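PDB 5TF3: putative membrane protein from Yersinia pestis CO92, which is of unknown function but belongs to the DUF1198 family and folds, in this fragment, into a compact single-chain bundle of helices. Local coordinates for residues A[20-23]-A[24-28]; A[29-33]-A[34-38]; A[39-42]-A[43-47]; A[117-120]-A[121-125]. All coordinates share one frame; numbering follows the deposited sequence. Where two conformers were deposited one is given.

Contact 1: residues A[20-23]-A[24-28]; sequences KPIY and IESML
Ile22 and Ile24 frame the opening turn of helix 22-29, and both work through the polar backbone as much as through their methyls. The carbonyl of Pro21 is gripped twice. Ile24 N sits 2.7 Å from Pro21 O in a bent bond, approaching from above the carbonyl plane, while Glu25 N comes in that plane, 3.0 Å from Pro21 O, and much straighter at 167°. Two donors share this oxygen where the chain turns from the Lys-Pro lead-in into the helix. Beside them, CB of Ile24 lies 3.5 Å from Pro21 O.

Ile22 faces outward. With CG1 anti to its backbone N (chi1 -175°), it carries CD1 to 4.0 Å from Glu25 OE1, and the two side chains cross at about a right angle. Glu25 runs extended back along the turn; OE1 stops 3.6 Å from Ile22 CA, but its main polar partner is Arg7, which makes a salt bridge with OE2. Ile22 O takes the regular helical bond from Ser26 N at 2.9 Å, and the Ser26 hydroxyl is also near, though where its proton points is not settled.

At Tyr23 the pattern slackens: Tyr23 O is 3.8 Å from Met27 N, long for a hydrogen bond, and receives one from His62 NE2 instead. The Tyr23 ring meets His62 edge-to-face, tying this turn to helix 48-65. Ile24 is buried, touching Ile13 of helix 2-17 and Val58 of helix 48-65, while Pro21 and Glu25 rest on Ile10 of helix 2-17.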
loop_
_atom_site.group_PDB
_atom_site.type_symbol
_atom_site.label_atom_id
_atom_site.label_comp_id
_atom_site.label_asym_id
_atom_site.label_seq_id
_atom_site.Cartn_x
_atom_site.Cartn_y
_atom_site.Cartn_z
ATOM N N LYS A 20 12.116 -6.824 1.039
ATOM C CA LYS A 20 13.181 -6.389 0.146
ATOM C C LYS A 20 12.752 -5.157 -0.657
ATOM O O LYS A 20 11.577 -5.011 -1.006
ATOM C CB LYS A 20 13.568 -7.513 -0.811
ATOM C CG LYS A 20 14.259 -8.701 -0.147
ATOM C CD LYS A 20 14.611 -9.771 -1.171
ATOM C CE LYS A 20 15.641 -10.758 -0.614
ATOM N NZ LYS A 20 16.079 -11.721 -1.665
ATOM N N PRO A 21 13.700 -4.275 -0.995
ATOM C CA PRO A 21 13.349 -3.055 -1.743
ATOM C C PRO A 21 12.644 -3.319 -3.060
ATOM O O PRO A 21 11.833 -2.488 -3.482
ATOM C CB PRO A 21 14.710 -2.383 -1.979
ATOM C CG PRO A 21 15.601 -2.942 -0.953
ATOM C CD PRO A 21 15.130 -4.321 -0.635
ATOM N N ILE A 22 12.936 -4.441 -3.730
ATOM C CA ILE A 22 12.307 -4.738 -5.021
ATOM C C ILE A 22 10.793 -4.606 -4.945
ATOM O O ILE A 22 10.139 -4.212 -5.922
ATOM C CB ILE A 22 12.730 -6.140 -5.523
ATOM C CG1 ILE A 22 12.187 -6.404 -6.931
ATOM C CG2 ILE A 22 12.226 -7.220 -4.602
ATOM C CD1 ILE A 22 12.820 -5.560 -7.996
ATOM N N TYR A 23 10.200 -4.904 -3.791
ATOM C CA TYR A 23 8.755 -4.784 -3.712
ATOM C C TYR A 23 8.290 -3.336 -3.778
ATOM O O TYR A 23 7.158 -3.086 -4.188
ATOM C CB TYR A 23 8.248 -5.462 -2.444
ATOM C CG TYR A 23 8.403 -6.964 -2.502
ATOM C CD1 TYR A 23 7.442 -7.747 -3.112
ATOM C CD2 TYR A 23 9.527 -7.593 -1.970
ATOM C CE1 TYR A 23 7.579 -9.124 -3.187
ATOM C CE2 TYR A 23 9.680 -8.978 -2.037
ATOM C CZ TYR A 23 8.701 -9.730 -2.652
ATOM O OH TYR A 23 8.820 -11.097 -2.723
ATOM N N ILE A 24 9.136 -2.382 -3.400
ATOM C CA ILE A 24 8.773 -0.972 -3.507
ATOM C C ILE A 24 9.078 -0.438 -4.901
ATOM O O ILE A 24 8.262 0.268 -5.495
ATOM C CB ILE A 24 9.510 -0.161 -2.423
ATOM C CG1 ILE A 24 9.354 -0.826 -1.066
ATOM C CG2 ILE A 24 8.988 1.256 -2.373
ATOM C CD1 ILE A 24 7.962 -1.022 -0.675
ATOM N N GLU A 25 10.256 -0.786 -5.426
ATOM C CA GLU A 25 10.649 -0.373 -6.769
ATOM C C GLU A 25 9.649 -0.848 -7.815
ATOM O O GLU A 25 9.331 -0.112 -8.755
ATOM C CB GLU A 25 12.063 -0.899 -7.067
ATOM C CG GLU A 25 13.113 -0.333 -6.096
ATOM C CD GLU A 25 14.455 -1.104 -6.055
ATOM O OE1 GLU A 25 14.513 -2.281 -6.489
ATOM O OE2 GLU A 25 15.455 -0.521 -5.559
ATOM N N SER A 26 9.126 -2.068 -7.669
ATOM C CA SER A 26 8.159 -2.561 -8.649
ATOM C C SER A 26 6.897 -1.709 -8.661
ATOM O O SER A 26 6.342 -1.414 -9.728
ATOM C CB SER A 26 7.815 -4.021 -8.364
ATOM O OG SER A 26 8.945 -4.830 -8.630
HETATM N N MSE A 27 6.431 -1.298 -7.489
HETATM C CA MSE A 27 5.268 -0.423 -7.403
HETATM C C MSE A 27 5.533 0.950 -8.029
HETATM O O MSE A 27 4.668 1.508 -8.711
HETATM C CB MSE A 27 4.834 -0.269 -5.943
HETATM C CG MSE A 27 3.683 0.694 -5.757
HETATM SE SE MSE A 27 3.358 0.915 -3.870
HETATM C CE MSE A 27 5.011 1.880 -3.457
ATOM N N LEU A 28 6.730 1.499 -7.805
ATOM C CA LEU A 28 7.049 2.796 -8.394
ATOM C C LEU A 28 7.030 2.731 -9.915
ATOM O O LEU A 28 6.545 3.655 -10.574
ATOM C CB LEU A 28 8.410 3.286 -7.899
ATOM C CG LEU A 28 8.514 3.484 -6.386
ATOM C CD1 LEU A 28 9.936 3.902 -6.021
ATOM C CD2 LEU A 28 7.510 4.519 -5.918
#

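Contact 2: residues A[29-33]-A[34-38]; sequences QEMGP and RQTQM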
loop_
_atom_site.group_PDB
_atom_site.type_symbol
_atom_site.label_atom_id
_atom_site.label_comp_id
_atom_site.label_asym_id
_atom_site.label_seq_id
_atom_site.Cartn_x
_atom_site.Cartn_y
_atom_site.Cartn_z
ATOM N N GLN A 29 7.552 1.642 -10.490
ATOM C CA GLN A 29 7.594 1.509 -11.945
ATOM C C GLN A 29 6.221 1.677 -12.570
ATOM O O GLN A 29 6.112 2.173 -13.694
ATOM C CB GLN A 29 8.160 0.147 -12.335
ATOM C CG GLN A 29 9.623 -0.035 -12.050
ATOM C CD GLN A 29 10.103 -1.414 -12.466
ATOM O OE1 GLN A 29 10.619 -2.180 -11.647
ATOM N NE2 GLN A 29 9.921 -1.744 -13.745
ATOM N N GLU A 30 5.164 1.279 -11.862
ATOM C CA GLU A 30 3.807 1.348 -12.375
ATOM C C GLU A 30 3.081 2.620 -11.965
ATOM O O GLU A 30 1.872 2.724 -12.186
ATOM C CB GLU A 30 3.006 0.127 -11.915
ATOM C CG GLU A 30 3.690 -1.196 -12.212
ATOM C CD GLU A 30 2.749 -2.216 -12.825
ATOM O OE1 GLU A 30 1.834 -1.810 -13.570
ATOM O OE2 GLU A 30 2.922 -3.425 -12.554
HETATM N N MSE A 31 3.767 3.568 -11.342
HETATM C CA MSE A 31 3.198 4.891 -11.175
HETATM C C MSE A 31 3.714 5.761 -12.309
HETATM O O MSE A 31 4.828 5.562 -12.781
HETATM C CB MSE A 31 3.579 5.505 -9.834
HETATM C CG MSE A 31 2.997 4.824 -8.626
HETATM SE SE MSE A 31 3.630 5.756 -7.070
HETATM C CE MSE A 31 2.906 4.599 -5.673
ATOM N N GLY A 32 2.919 6.728 -12.748
ATOM C CA GLY A 32 3.397 7.677 -13.729
ATOM C C GLY A 32 4.475 8.580 -13.161
ATOM O O GLY A 32 4.694 8.635 -11.947
ATOM N N PRO A 33 5.171 9.316 -14.032
ATOM C CA PRO A 33 6.312 10.120 -13.547
ATOM C C PRO A 33 5.920 11.170 -12.517
ATOM O O PRO A 33 6.549 11.250 -11.456
ATOM C CB PRO A 33 6.871 10.749 -14.832
ATOM C CG PRO A 33 6.289 9.948 -15.953
ATOM C CD PRO A 33 4.967 9.443 -15.479
ATOM N N ARG A 34 4.885 11.974 -12.784
ATOM C CA ARG A 34 4.484 12.977 -11.800
ATOM C C ARG A 34 3.999 12.323 -10.507
ATOM O O ARG A 34 4.378 12.740 -9.404
ATOM C CB ARG A 34 3.407 13.891 -12.378
ATOM C CG ARG A 34 2.979 14.950 -11.388
ATOM C CD ARG A 34 2.302 16.133 -12.046
ATOM N NE ARG A 34 0.960 15.848 -12.546
ATOM C CZ ARG A 34 0.565 16.090 -13.795
ATOM N NH1 ARG A 34 1.409 16.617 -14.677
ATOM N NH2 ARG A 34 -0.680 15.815 -14.157
ATOM N N GLN A 35 3.166 11.284 -10.630
ATOM C CA GLN A 35 2.696 10.550 -9.455
ATOM C C GLN A 35 3.859 9.987 -8.641
ATOM O O GLN A 35 3.840 10.026 -7.399
ATOM C CB GLN A 35 1.748 9.424 -9.887
ATOM C CG GLN A 35 0.452 9.877 -10.573
ATOM C CD GLN A 35 0.597 10.125 -12.074
ATOM O OE1 GLN A 35 1.693 10.030 -12.633
ATOM N NE2 GLN A 35 -0.516 10.450 -12.732
ATOM N N THR A 36 4.868 9.426 -9.314
ATOM C CA THR A 36 6.031 8.905 -8.591
ATOM C C THR A 36 6.731 10.020 -7.826
ATOM O O THR A 36 7.057 9.868 -6.643
ATOM C CB THR A 36 7.010 8.232 -9.560
ATOM O OG1 THR A 36 6.315 7.265 -10.355
ATOM C CG2 THR A 36 8.135 7.529 -8.794
ATOM N N GLN A 37 6.959 11.160 -8.489
ATOM C CA GLN A 37 7.658 12.276 -7.854
ATOM C C GLN A 37 6.911 12.762 -6.626
ATOM O O GLN A 37 7.518 13.016 -5.576
ATOM C CB GLN A 37 7.842 13.424 -8.852
ATOM C CG GLN A 37 8.801 13.114 -9.992
ATOM C CD GLN A 37 8.748 14.173 -11.095
ATOM O OE1 GLN A 37 8.342 15.319 -10.858
ATOM N NE2 GLN A 37 9.147 13.788 -12.307
HETATM N N MSE A 38 5.589 12.897 -6.733
HETATM C CA MSE A 38 4.750 13.299 -5.610
HETATM C C MSE A 38 4.816 12.277 -4.474
HETATM O O MSE A 38 4.929 12.644 -3.301
HETATM C CB MSE A 38 3.301 13.502 -6.083
HETATM C CG MSE A 38 3.167 14.554 -7.206
HETATM SE SE MSE A 38 1.477 14.531 -8.237
HETATM C CE MSE A 38 0.263 15.134 -6.834
#
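Gly32 and Thr36 make the main polar contact, with two hydrogen bonds to a single carbonyl. Thr36 N points almost straight at Gly32 O, 2.8 Å away, and Thr36 OG1 reaches the same oxygen at 2.7 Å from well above the carbonyl plane. The hydroxyl gets there because OG1 is anti to the carbonyl carbon of its own residue (chi1 -52°), which folds it back over the preceding turn. One residue on, Gln37 N repeats the backbone bond to Pro33 O at 3.0 Å.

This is the N-terminal end of helix 33-45, with Gly32 at the N-cap and Pro33 opening the first turn, a place where proline's missing N-H costs no helical hydrogen bond.

Side-chain packing adds to these bonds. CB of Met31, a selenomethionine, presses to 3.3 Å from Thr36 OG1 and lies 4.3 Å from Gln35 CB, closing the side of the turn; its extended chain leads away from there, and the side chain packs on Tyr100 and Phe101. On the exposed side, Gln37 passes beside the first turn, its CG 3.3 Å from Pro33 O.

Contact 3: residues A[39-42]-A[43-47]; sequences FIRS and TSNGS
Phe39 O is gripped from opposite faces of its carbonyl plane, by Thr43 OG1 at 2.9 Å and by Thr43 N at 3.0 Å. The same hydroxyl oxygen lies over the centre of the Phe39 ring, 3.6 Å above the plane, wedged between the carbonyl and the aromatic face of a single residue. The next carbonyl repeats the double grip: Ser44 OG and Ser44 N both stand 2.9 Å from Ile40 O, again from opposite faces. Placing OG between the backbone N and the carbonyl carbon (chi1 58°) lets the serine hydroxyl reach back one turn.

Arg41 O completes the series. Asn45 ND2 lies 3.0 Å from Arg41 O, in the carbonyl plane on a lone pair of that oxygen, and Asn45 N bonds Arg41 O at 3.2 Å. Three successive carbonyls take a side-chain donor beside the regular i+4 bond, which ties polar groups back onto the last turns of helix 33-45.

Ser47 sits at the N-cap of helix 48-65, its OG in weak hydrogen bonds to Glu49 N and Glu50 N. Phe39 packs against Met27 and Leu28 of helix 22-29 and Ala54 and Leu57 of helix 48-65, while Ile40, Thr43 and Ser44 lie on helix 2-17.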
loop_
_atom_site.group_PDB
_atom_site.type_symbol
_atom_site.label_atom_id
_atom_site.label_comp_id
_atom_site.label_asym_id
_atom_site.label_seq_id
_atom_site.Cartn_x
_atom_site.Cartn_y
_atom_site.Cartn_z
ATOM N N PHE A 39 4.760 10.987 -4.828
ATOM C CA PHE A 39 4.792 9.944 -3.806
ATOM C C PHE A 39 6.133 9.928 -3.092
ATOM O O PHE A 39 6.192 9.837 -1.860
ATOM C CB PHE A 39 4.500 8.578 -4.428
ATOM C CG PHE A 39 4.618 7.438 -3.459
ATOM C CD1 PHE A 39 3.586 7.162 -2.566
ATOM C CD2 PHE A 39 5.750 6.644 -3.435
ATOM C CE1 PHE A 39 3.691 6.109 -1.667
ATOM C CE2 PHE A 39 5.861 5.580 -2.531
ATOM C CZ PHE A 39 4.827 5.316 -1.653
ATOM N N ILE A 40 7.220 10.017 -3.856
ATOM C CA ILE A 40 8.565 10.017 -3.286
ATOM C C ILE A 40 8.754 11.215 -2.369
ATOM O O ILE A 40 9.322 11.100 -1.274
ATOM C CB ILE A 40 9.616 10.019 -4.415
ATOM C CG1 ILE A 40 9.671 8.655 -5.108
ATOM C CG2 ILE A 40 10.955 10.478 -3.901
ATOM C CD1 ILE A 40 9.559 7.503 -4.195
ATOM N N ARG A 41 8.309 12.391 -2.817
ATOM C CA ARG A 41 8.506 13.593 -2.017
ATOM C C ARG A 41 7.711 13.526 -0.723
ATOM O O ARG A 41 8.199 13.945 0.330
ATOM C CB ARG A 41 8.130 14.847 -2.801
ATOM C CG ARG A 41 8.383 16.115 -1.986
ATOM C CD ARG A 41 8.202 17.382 -2.796
ATOM N NE ARG A 41 6.901 17.373 -3.442
ATOM C CZ ARG A 41 6.715 17.406 -4.755
ATOM N NH1 ARG A 41 7.755 17.481 -5.585
ATOM N NH2 ARG A 41 5.476 17.371 -5.232
ATOM N N SER A 42 6.487 12.995 -0.772
ATOM C CA SER A 42 5.700 12.944 0.456
ATOM C C SER A 42 6.236 11.877 1.408
ATOM O O SER A 42 6.147 12.035 2.630
ATOM C CB SER A 42 4.216 12.719 0.140
ATOM O OG SER A 42 3.874 11.342 0.138
ATOM N N THR A 43 6.826 10.808 0.879
ATOM C CA THR A 43 7.309 9.741 1.747
ATOM C C THR A 43 8.681 10.047 2.335
ATOM O O THR A 43 8.982 9.619 3.453
ATOM C CB THR A 43 7.354 8.419 0.975
ATOM O OG1 THR A 43 6.052 8.131 0.444
ATOM C CG2 THR A 43 7.762 7.291 1.886
ATOM N N SER A 44 9.533 10.774 1.614
ATOM C CA SER A 44 10.851 11.069 2.162
ATOM C C SER A 44 10.820 12.261 3.114
ATOM O O SER A 44 11.679 12.366 3.995
ATOM C CB SER A 44 11.851 11.305 1.026
ATOM O OG SER A 44 11.428 12.369 0.192
ATOM N N ASN A 45 9.838 13.145 2.974
ATOM C CA ASN A 45 9.735 14.340 3.805
ATOM C C ASN A 45 8.662 14.234 4.875
ATOM O O ASN A 45 8.467 15.192 5.634
ATOM C CB ASN A 45 9.449 15.572 2.937
ATOM C CG ASN A 45 10.637 15.977 2.085
ATOM O OD1 ASN A 45 11.405 16.866 2.455
ATOM N ND2 ASN A 45 10.790 15.327 0.935
ATOM N N GLY A 46 7.957 13.104 4.952
ATOM C CA GLY A 46 6.815 12.981 5.825
ATOM C C GLY A 46 7.166 12.353 7.161
ATOM O O GLY A 46 8.248 11.802 7.367
ATOM N N SER A 47 6.213 12.454 8.082
ATOM C CA SER A 47 6.363 11.858 9.395
ATOM C C SER A 47 6.305 10.343 9.278
ATOM O O SER A 47 6.064 9.780 8.206
ATOM C CB SER A 47 5.269 12.354 10.334
ATOM O OG SER A 47 4.023 11.783 9.975
#

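Contact 4: residues A[117-120]-A[121-125]; sequences HYNL and HFNPE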
loop_
_atom_site.group_PDB
_atom_site.type_symbol
_atom_site.label_atom_id
_atom_site.label_comp_id
_atom_site.label_asym_id
_atom_site.label_seq_id
_atom_site.Cartn_x
_atom_site.Cartn_y
_atom_site.Cartn_z
ATOM N N HIS A 117 -14.980 -6.510 0.485
ATOM C CA HIS A 117 -14.859 -7.951 0.683
ATOM C C HIS A 117 -13.615 -8.302 1.492
ATOM O O HIS A 117 -13.635 -9.264 2.266
ATOM C CB HIS A 117 -14.855 -8.673 -0.667
ATOM C CG HIS A 117 -16.209 -8.770 -1.301
ATOM N ND1 HIS A 117 -16.656 -7.870 -2.246
ATOM C CD2 HIS A 117 -17.221 -9.649 -1.112
ATOM C CE1 HIS A 117 -17.882 -8.194 -2.614
ATOM N NE2 HIS A 117 -18.248 -9.271 -1.944
ATOM N N TYR A 118 -12.537 -7.530 1.341
ATOM C CA TYR A 118 -11.318 -7.797 2.097
ATOM C C TYR A 118 -11.558 -7.629 3.591
ATOM O O TYR A 118 -11.200 -8.497 4.390
ATOM C CB TYR A 118 -10.183 -6.876 1.628
ATOM C CG TYR A 118 -9.074 -6.803 2.648
ATOM C CD1 TYR A 118 -8.232 -7.901 2.868
ATOM C CD2 TYR A 118 -8.881 -5.654 3.413
ATOM C CE1 TYR A 118 -7.235 -7.859 3.830
ATOM C CE2 TYR A 118 -7.879 -5.594 4.364
ATOM C CZ TYR A 118 -7.065 -6.699 4.568
ATOM O OH TYR A 118 -6.071 -6.654 5.514
ATOM N N ASN A 119 -12.175 -6.516 3.989
ATOM C CA ASN A 119 -12.415 -6.298 5.412
ATOM C C ASN A 119 -13.393 -7.328 5.964
ATOM O O ASN A 119 -13.194 -7.866 7.060
ATOM C CB ASN A 119 -12.924 -4.870 5.638
ATOM C CG ASN A 119 -11.826 -3.835 5.494
ATOM O OD1 ASN A 119 -10.700 -4.027 5.971
ATOM N ND2 ASN A 119 -12.139 -2.733 4.812
ATOM N N LEU A 120 -14.434 -7.640 5.197
ATOM C CA LEU A 120 -15.419 -8.624 5.629
ATOM C C LEU A 120 -14.794 -10.009 5.797
ATOM O O LEU A 120 -15.061 -10.701 6.785
ATOM C CB LEU A 120 -16.561 -8.666 4.618
ATOM C CG LEU A 120 -17.627 -9.728 4.851
ATOM C CD1 LEU A 120 -18.349 -9.424 6.155
ATOM C CD2 LEU A 120 -18.595 -9.780 3.674
ATOM N N HIS A 121 -13.977 -10.433 4.830
ATOM C CA HIS A 121 -13.444 -11.795 4.812
ATOM C C HIS A 121 -12.335 -11.985 5.842
ATOM O O HIS A 121 -12.255 -13.041 6.480
ATOM C CB HIS A 121 -12.928 -12.127 3.403
ATOM C CG HIS A 121 -12.488 -13.554 3.217
ATOM N ND1 HIS A 121 -13.358 -14.563 2.859
ATOM C CD2 HIS A 121 -11.267 -14.135 3.321
ATOM C CE1 HIS A 121 -12.696 -15.704 2.762
ATOM N NE2 HIS A 121 -11.424 -15.470 3.026
ATOM N N PHE A 122 -11.471 -10.980 6.018
ATOM C CA PHE A 122 -10.248 -11.165 6.783
ATOM C C PHE A 122 -10.220 -10.477 8.136
ATOM O O PHE A 122 -9.399 -10.857 8.970
ATOM C CB PHE A 122 -9.036 -10.656 5.997
ATOM C CG PHE A 122 -8.631 -11.541 4.865
ATOM C CD1 PHE A 122 -7.742 -12.587 5.075
ATOM C CD2 PHE A 122 -9.114 -11.307 3.581
ATOM C CE1 PHE A 122 -7.352 -13.394 4.029
ATOM C CE2 PHE A 122 -8.739 -12.113 2.531
ATOM C CZ PHE A 122 -7.844 -13.151 2.751
ATOM N N ASN A 123 -11.023 -9.451 8.371
ATOM C CA ASN A 123 -10.829 -8.776 9.647
ATOM C C ASN A 123 -11.993 -9.114 10.564
ATOM O O ASN A 123 -13.109 -8.631 10.342
ATOM C CB ASN A 123 -10.695 -7.267 9.449
ATOM C CG ASN A 123 -9.405 -6.904 8.717
ATOM O OD1 ASN A 123 -8.333 -7.385 9.070
ATOM N ND2 ASN A 123 -9.510 -6.085 7.691
ATOM N N PRO A 124 -11.788 -9.960 11.580
ATOM C CA PRO A 124 -12.921 -10.556 12.301
ATOM C C PRO A 124 -13.753 -9.501 13.014
ATOM O O PRO A 124 -13.230 -8.510 13.525
ATOM C CB PRO A 124 -12.245 -11.522 13.285
ATOM C CG PRO A 124 -10.818 -11.062 13.385
ATOM C CD PRO A 124 -10.485 -10.446 12.067
ATOM N N GLU A 125 -15.065 -9.733 13.044
ATOM C CA GLU A 125 -16.066 -8.731 13.401
ATOM C C GLU A 125 -15.975 -8.206 14.835
ATOM O O GLU A 125 -16.240 -7.011 15.039
ATOM C CB GLU A 125 -17.475 -9.274 13.117
ATOM C CG GLU A 125 -17.663 -10.772 13.346
ATOM C CD GLU A 125 -18.171 -11.493 12.109
ATOM O OE1 GLU A 125 -17.361 -12.165 11.431
ATOM O OE2 GLU A 125 -19.382 -11.381 11.812
HETATM O O HOH W 1 -15.550 -9.756 9.215
#
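Tyr118 and Phe122 form the close side of this helix end. CD1 of Tyr118 comes to 3.6 Å from Phe122 CD2, and the two rings meet obliquely, their centres 5.6 Å apart and their planes at 34°. The Asn123 amide stands almost perpendicular to the Tyr118 ring, with ND2 3.7 Å from Tyr118 CE2. Asn123 ND2 also makes a weak, bent bond to Asn119 OD1 at 2.9 Å, and another weak one to Pro87 O. The other ends of the two amides are held from outside: Asn119 ND2 by Leu89 O, and Asn123 OD1 by Arg77 NE.

The solvent side is looser: His117, Leu120 and His121 are exposed, although the His121 ring turns its edge, at CD2, to a face of Phe122, near the rim. At the helix end, Asn123 N still bonds Asn119 O at 3.0 Å as its residue leaves helical geometry. A water bridges this end, donating to Leu120 O at 2.7 Å and to Asn123 O at 2.9 Å.

Helix 108-122 thus ends with Tyr118 and Phe122 on Val73 and Arg77 of helix 70-82, and with the Tyr118 hydroxyl bonded to Pro87 O in the loop beyond that helix.

How the contacts relate
From the N terminus the four contacts run in series, and none nests in or crosses another; each closes only a turn of continuous chain. Contact 1 starts helix 22-29, contact 2 turns the chain into helix 33-45, and contact 3 finishes that helix. These three touch: Leu28 of contact 1 meets Thr36 of contact 2 as well as Phe39 and Ile40 of contact 3, and Met31 of contact 2 packs on Phe39. Together they set helices 22-29 and 33-45 against helices 2-17 and 48-65. Contact 4 ends helix 108-122 on the other side of the chain's centre, its centre about 27 to 31 Å from the centres of the other three.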